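Local coordinates for protein methyltransferase (Streptococcus mutans, PDB 2B78) that probably acts as an S-adenosyl-L-methionine-dependent methyltransferase that modifies RNA, although its substrate has not been established, at residues 76-79 with 80-83; 269-272 with 273-276. All blocks are in the same frame, centred on the assembly; numbering follows the deposited sequence.

Contact 1: 76-79 with 80-83; sequences KLFQ and WSKD
Phe78 and Ser81 meet on the buried side of the last two turns of helix 71-83, where a serine hydroxyl bonds back to the carbonyl three residues earlier. The backbone repeats the i to i+4 alpha-helical pattern four times, from Trp80 N to Lys76 O through to Asp83 N to Gln79 O, the N-H groups pointing fairly straight at their acceptors. One side-chain bond joins this pattern at Phe78 O, which takes the backbone N-H of Lys82 at 2.9 Å (Lys82 N to Phe78 O) and the hydroxyl of Ser81, whose OG, also 2.9 Å from Phe78 O, donates from the same face of the carbonyl plane. With chi1 at 61°, the serine hydroxyl folds back over the preceding turn, and the bond arrives well off the carbonyl axis, at a C=O...O angle of 104°. Aromatic packing turns outward from the helix: the Phe78 ring sits edge-to-face with both Phe100 and Phe139, and Lys82 makes a cation-pi contact with Tyr143. A polar tie to the end of helix 132-142 comes from the extended Lys82 chain, whose NZ bonds to Val142 O. On the solvent side, Asp83 OD2 lies 2.9 Å from Gln79 O, two acceptors that would be expected to repel each other. With CG beside the backbone N (chi1 -78°), the Trp80 indole leans back along the helix, and its CD1 comes 3.0 Å from Lys76 O.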
ATOM      1  N   LYS A  76      -8.860 -20.709  10.998  1.00 20.28           N
ATOM      2  CA  LYS A  76      -9.638 -19.823  11.861  1.00 22.23           C
ATOM      3  C   LYS A  76      -9.365 -18.366  11.496  1.00 22.48           C
ATOM      4  O   LYS A  76     -10.288 -17.566  11.371  1.00 22.47           O
ATOM      5  CB  LYS A  76      -9.263 -20.037  13.331  1.00 25.17           C
ATOM      6  CG  LYS A  76      -9.492 -21.454  13.861  1.00 29.65           C
ATOM      7  CD  LYS A  76     -10.973 -21.775  13.988  1.00 31.50           C
ATOM      8  CE  LYS A  76     -11.184 -23.105  14.702  1.00 32.66           C
ATOM      9  NZ  LYS A  76     -12.630 -23.452  14.806  1.00 31.98           N
ATOM     10  N   LEU A  77      -8.090 -18.021  11.340  1.00 22.15           N
ATOM     11  CA  LEU A  77      -7.725 -16.651  10.990  1.00 21.85           C
ATOM     12  C   LEU A  77      -8.339 -16.210   9.668  1.00 22.31           C
ATOM     13  O   LEU A  77      -8.856 -15.096   9.558  1.00 23.05           O
ATOM     14  CB  LEU A  77      -6.203 -16.495  10.913  1.00 20.41           C
ATOM     15  CG  LEU A  77      -5.453 -16.374  12.243  1.00 20.86           C
ATOM     16  CD1 LEU A  77      -3.972 -16.207  11.977  1.00 20.31           C
ATOM     17  CD2 LEU A  77      -5.996 -15.170  13.032  1.00 20.23           C
ATOM     18  N   PHE A  78      -8.278 -17.070   8.656  1.00 22.44           N
ATOM     19  CA  PHE A  78      -8.834 -16.704   7.358  1.00 21.24           C
ATOM     20  C   PHE A  78     -10.359 -16.682   7.351  1.00 20.87           C
ATOM     21  O   PHE A  78     -10.961 -15.918   6.601  1.00 20.35           O
ATOM     22  CB  PHE A  78      -8.293 -17.631   6.261  1.00 20.90           C
ATOM     23  CG  PHE A  78      -6.806 -17.499   6.036  1.00 20.36           C
ATOM     24  CD1 PHE A  78      -6.205 -16.240   5.994  1.00 19.82           C
ATOM     25  CD2 PHE A  78      -6.007 -18.627   5.863  1.00 19.95           C
ATOM     26  CE1 PHE A  78      -4.831 -16.107   5.790  1.00 18.43           C
ATOM     27  CE2 PHE A  78      -4.629 -18.508   5.656  1.00 18.55           C
ATOM     28  CZ  PHE A  78      -4.042 -17.248   5.620  1.00 18.68           C
ATOM     29  N   GLN A  79     -10.991 -17.509   8.180  1.00 22.05           N
ATOM     30  CA  GLN A  79     -12.453 -17.514   8.245  1.00 23.57           C
ATOM     31  C   GLN A  79     -12.919 -16.166   8.779  1.00 23.06           C
ATOM     32  O   GLN A  79     -13.926 -15.623   8.327  1.00 23.00           O
ATOM     33  CB  GLN A  79     -12.963 -18.631   9.168  1.00 25.14           C
ATOM     34  CG  GLN A  79     -12.947 -20.036   8.572  1.00 29.66           C
ATOM     35  CD  GLN A  79     -13.317 -21.115   9.599  1.00 32.15           C
ATOM     36  OE1 GLN A  79     -13.728 -22.220   9.239  1.00 32.11           O
ATOM     37  NE2 GLN A  79     -13.157 -20.795  10.880  1.00 33.40           N
ATOM     38  N   TRP A  80     -12.175 -15.616   9.734  1.00 23.00           N
ATOM     39  CA  TRP A  80     -12.532 -14.326  10.317  1.00 25.03           C
ATOM     40  C   TRP A  80     -12.292 -13.187   9.321  1.00 23.87           C
ATOM     41  O   TRP A  80     -13.118 -12.286   9.180  1.00 24.37           O
ATOM     42  CB  TRP A  80     -11.713 -14.053  11.589  1.00 27.87           C
ATOM     43  CG  TRP A  80     -12.166 -14.770  12.828  1.00 32.06           C
ATOM     44  CD1 TRP A  80     -11.564 -15.845  13.422  1.00 33.23           C
ATOM     45  CD2 TRP A  80     -13.302 -14.442  13.647  1.00 34.07           C
ATOM     46  NE1 TRP A  80     -12.254 -16.206  14.560  1.00 34.51           N
ATOM     47  CE2 TRP A  80     -13.324 -15.365  14.720  1.00 34.67           C
ATOM     48  CE3 TRP A  80     -14.302 -13.462  13.576  1.00 34.58           C
ATOM     49  CZ2 TRP A  80     -14.306 -15.331  15.720  1.00 35.11           C
ATOM     50  CZ3 TRP A  80     -15.284 -13.429  14.573  1.00 35.17           C
ATOM     51  CH2 TRP A  80     -15.276 -14.361  15.628  1.00 34.75           C
ATOM     52  N   SER A  81     -11.157 -13.220   8.635  1.00 22.34           N
ATOM     53  CA  SER A  81     -10.841 -12.170   7.674  1.00 22.20           C
ATOM     54  C   SER A  81     -11.847 -12.183   6.528  1.00 21.95           C
ATOM     55  O   SER A  81     -12.221 -11.133   5.997  1.00 22.39           O
ATOM     56  CB  SER A  81      -9.411 -12.343   7.146  1.00 21.07           C
ATOM     57  OG  SER A  81      -9.247 -13.580   6.472  1.00 23.31           O
ATOM     58  N   LYS A  82     -12.293 -13.376   6.152  1.00 21.90           N
ATOM     59  CA  LYS A  82     -13.269 -13.526   5.075  1.00 22.97           C
ATOM     60  C   LYS A  82     -14.631 -12.966   5.484  1.00 22.32           C
ATOM     61  O   LYS A  82     -15.280 -12.264   4.714  1.00 20.90           O
ATOM     62  CB  LYS A  82     -13.414 -15.008   4.705  1.00 23.92           C
ATOM     63  CG  LYS A  82     -14.474 -15.297   3.642  1.00 26.27           C
ATOM     64  CD  LYS A  82     -14.401 -16.749   3.187  1.00 28.60           C
ATOM     65  CE  LYS A  82     -15.307 -17.015   1.993  1.00 29.90           C
ATOM     66  NZ  LYS A  82     -15.161 -18.425   1.496  1.00 31.55           N
ATOM     67  N   ASP A  83     -15.062 -13.281   6.697  1.00 22.94           N
ATOM     68  CA  ASP A  83     -16.353 -12.808   7.186  1.00 24.99           C
ATOM     69  C   ASP A  83     -16.452 -11.295   7.284  1.00 24.37           C
ATOM     70  O   ASP A  83     -17.539 -10.741   7.156  1.00 25.96           O
ATOM     71  CB  ASP A  83     -16.670 -13.424   8.548  1.00 28.06           C
ATOM     72  CG  ASP A  83     -17.339 -14.778   8.426  1.00 31.80           C
ATOM     73  OD1 ASP A  83     -18.476 -14.826   7.905  1.00 33.42           O
ATOM     74  OD2 ASP A  83     -16.727 -15.786   8.840  1.00 33.22           O
TER

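Contact 2: 269-272 with 273-276; sequences VMDV and FDYF
Asp271 caps helix 272-281, its carboxylate reaching forward to the backbone N-H groups of Phe273 and Asp274. With CG anti to the backbone N (chi1 174°), OD2 uses its anti lone pair for Asp274 N at 3.1 Å and takes a weaker bond from Phe273 N. Asp274 OD2 packs against Asp271 CB (3.4 Å) and stays 4.1 Å from Asp271 OD2, a proximity of like charges that the helix N-terminus probably eases; a water links Asp274 OD2 to Asp271 N. Met270 and Asp274 cross at a slant, Met270 CG on Asp274 CB, and the methionine chain, extended through SD, carries the sulfur to the edge of the Tyr275 ring, 5.3 Å from the ring centroid, a Met-aromatic contact. One turn along, Val272 and Phe276 point the same way side by side, Val272 CG1 meeting Phe276 CE2 at 3.7 Å. Asp271 and Val272 bind S-adenosyl-L-homocysteine, so the cap belongs to the cofactor site of a Rossmann-like methyltransferase, at the loop leaving strand 265-269. Val272, Tyr275 and Phe276 rest on strand 215-219, Phe273 and Phe276 also lean on helix 306-319, and Tyr275 OH bonds to Tyr286 OH on strand 286-291.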
ATOM      1  N   VAL A 269       8.469  10.293 -19.818  1.00 15.13           N
ATOM      2  CA  VAL A 269       9.442   9.477 -19.095  1.00 16.31           C
ATOM      3  C   VAL A 269      10.584  10.414 -18.775  1.00 16.58           C
ATOM      4  O   VAL A 269      11.373  10.778 -19.657  1.00 18.02           O
ATOM      5  CB  VAL A 269       9.986   8.301 -19.935  1.00 17.27           C
ATOM      6  CG1 VAL A 269      10.980   7.489 -19.101  1.00 14.66           C
ATOM      7  CG2 VAL A 269       8.836   7.406 -20.382  1.00 18.52           C
ATOM      8  N   MET A 270      10.671  10.819 -17.512  1.00 16.11           N
ATOM      9  CA  MET A 270      11.705  11.750 -17.108  1.00 16.05           C
ATOM     10  C   MET A 270      11.827  11.795 -15.593  1.00 16.82           C
ATOM     11  O   MET A 270      10.888  11.444 -14.870  1.00 17.62           O
ATOM     12  CB  MET A 270      11.346  13.144 -17.625  1.00 15.93           C
ATOM     13  CG  MET A 270      12.444  14.173 -17.499  1.00 15.13           C
ATOM     14  SD  MET A 270      11.866  15.828 -17.944  1.00 17.90           S
ATOM     15  CE  MET A 270      11.313  15.569 -19.590  1.00 11.25           C
ATOM     16  N   ASP A 271      12.993  12.211 -15.112  1.00 17.33           N
ATOM     17  CA  ASP A 271      13.215  12.355 -13.679  1.00 15.58           C
ATOM     18  C   ASP A 271      12.244  13.469 -13.255  1.00 15.80           C
ATOM     19  O   ASP A 271      12.077  14.462 -13.971  1.00 15.28           O
ATOM     20  CB  ASP A 271      14.660  12.782 -13.427  1.00 13.83           C
ATOM     21  CG  ASP A 271      14.930  13.082 -11.980  1.00 12.75           C
ATOM     22  OD1 ASP A 271      15.166  12.131 -11.192  1.00 12.50           O
ATOM     23  OD2 ASP A 271      14.892  14.273 -11.631  1.00 10.86           O
ATOM     24  N   VAL A 272      11.595  13.308 -12.106  1.00 16.46           N
ATOM     25  CA  VAL A 272      10.622  14.304 -11.657  1.00 17.18           C
ATOM     26  C   VAL A 272      11.218  15.691 -11.434  1.00 16.37           C
ATOM     27  O   VAL A 272      10.570  16.696 -11.716  1.00 16.97           O
ATOM     28  CB  VAL A 272       9.880  13.817 -10.385  1.00 17.37           C
ATOM     29  CG1 VAL A 272       9.085  14.960  -9.761  1.00 15.52           C
ATOM     30  CG2 VAL A 272       8.911  12.684 -10.764  1.00 16.90           C
ATOM     31  N   PHE A 273      12.444  15.764 -10.931  1.00 15.54           N
ATOM     32  CA  PHE A 273      13.045  17.079 -10.739  1.00 16.15           C
ATOM     33  C   PHE A 273      13.404  17.671 -12.093  1.00 15.54           C
ATOM     34  O   PHE A 273      13.324  18.887 -12.286  1.00 16.04           O
ATOM     35  CB  PHE A 273      14.274  16.996  -9.838  1.00 15.53           C
ATOM     36  CG  PHE A 273      13.933  16.814  -8.390  1.00 16.96           C
ATOM     37  CD1 PHE A 273      13.316  17.843  -7.674  1.00 17.41           C
ATOM     38  CD2 PHE A 273      14.177  15.604  -7.750  1.00 15.27           C
ATOM     39  CE1 PHE A 273      12.946  17.664  -6.333  1.00 18.57           C
ATOM     40  CE2 PHE A 273      13.810  15.417  -6.408  1.00 16.63           C
ATOM     41  CZ  PHE A 273      13.194  16.447  -5.703  1.00 16.17           C
ATOM     42  N   ASP A 274      13.791  16.820 -13.040  1.00 15.53           N
ATOM     43  CA  ASP A 274      14.112  17.323 -14.372  1.00 14.38           C
ATOM     44  C   ASP A 274      12.823  17.833 -15.009  1.00 13.53           C
ATOM     45  O   ASP A 274      12.847  18.780 -15.810  1.00 13.44           O
ATOM     46  CB  ASP A 274      14.733  16.233 -15.259  1.00 13.18           C
ATOM     47  CG  ASP A 274      16.188  15.944 -14.910  1.00 14.41           C
ATOM     48  OD1 ASP A 274      16.866  16.820 -14.328  1.00 13.69           O
ATOM     49  OD2 ASP A 274      16.665  14.837 -15.230  1.00 16.78           O
ATOM     50  N   TYR A 275      11.694  17.216 -14.662  1.00 12.27           N
ATOM     51  CA  TYR A 275      10.436  17.677 -15.228  1.00 12.03           C
ATOM     52  C   TYR A 275      10.028  19.019 -14.624  1.00 10.95           C
ATOM     53  O   TYR A 275       9.427  19.849 -15.305  1.00 10.14           O
ATOM     54  CB  TYR A 275       9.301  16.667 -15.015  1.00 12.62           C
ATOM     55  CG  TYR A 275       8.088  17.040 -15.835  1.00 14.35           C
ATOM     56  CD1 TYR A 275       8.052  16.788 -17.208  1.00 14.98           C
ATOM     57  CD2 TYR A 275       7.020  17.738 -15.268  1.00 15.03           C
ATOM     58  CE1 TYR A 275       6.988  17.229 -18.002  1.00 15.71           C
ATOM     59  CE2 TYR A 275       5.945  18.182 -16.053  1.00 16.43           C
ATOM     60  CZ  TYR A 275       5.940  17.925 -17.420  1.00 15.01           C
ATOM     61  OH  TYR A 275       4.900  18.367 -18.209  1.00 16.29           O
ATOM     62  N   PHE A 276      10.344  19.234 -13.347  1.00 10.55           N
ATOM     63  CA  PHE A 276      10.002  20.498 -12.708  1.00 11.24           C
ATOM     64  C   PHE A 276      10.708  21.614 -13.461  1.00 12.48           C
ATOM     65  O   PHE A 276      10.105  22.640 -13.781  1.00 14.42           O
ATOM     66  CB  PHE A 276      10.432  20.509 -11.234  1.00 11.32           C
ATOM     67  CG  PHE A 276       9.439  19.859 -10.298  1.00 10.85           C
ATOM     68  CD1 PHE A 276       8.083  20.161 -10.380  1.00 10.13           C
ATOM     69  CD2 PHE A 276       9.875  18.987  -9.300  1.00 12.34           C
ATOM     70  CE1 PHE A 276       7.171  19.604  -9.481  1.00 11.02           C
ATOM     71  CE2 PHE A 276       8.974  18.427  -8.396  1.00 11.17           C
ATOM     72  CZ  PHE A 276       7.619  18.735  -8.486  1.00 10.57           C
TER
HETATM   73  O   HOH W   1      15.352  12.697 -16.782  1.00 21.84           O

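In the fold
Contacts 1 and 2 belong to separate parts of the chain and do not touch: their centres are 45 Å apart, their nearest atoms about 36 Å, and they lie on opposite sides of the chain's centre. Contact 1 comes first in sequence and closes before contact 2 opens. It lies at the end of helix 71-83, away from the cofactor site. Contact 2 forms part of that site, empty in this chain: the side chain of Val272 is about 7 Å from that of Asp242, another residue that binds S-adenosyl-L-homocysteine, and Met270 shares backbone hydrogen bonding with Asp242. Contact 1 lies in the last turns of its helix, whereas contact 2 spans the N-cap and first turn of helix 272-281.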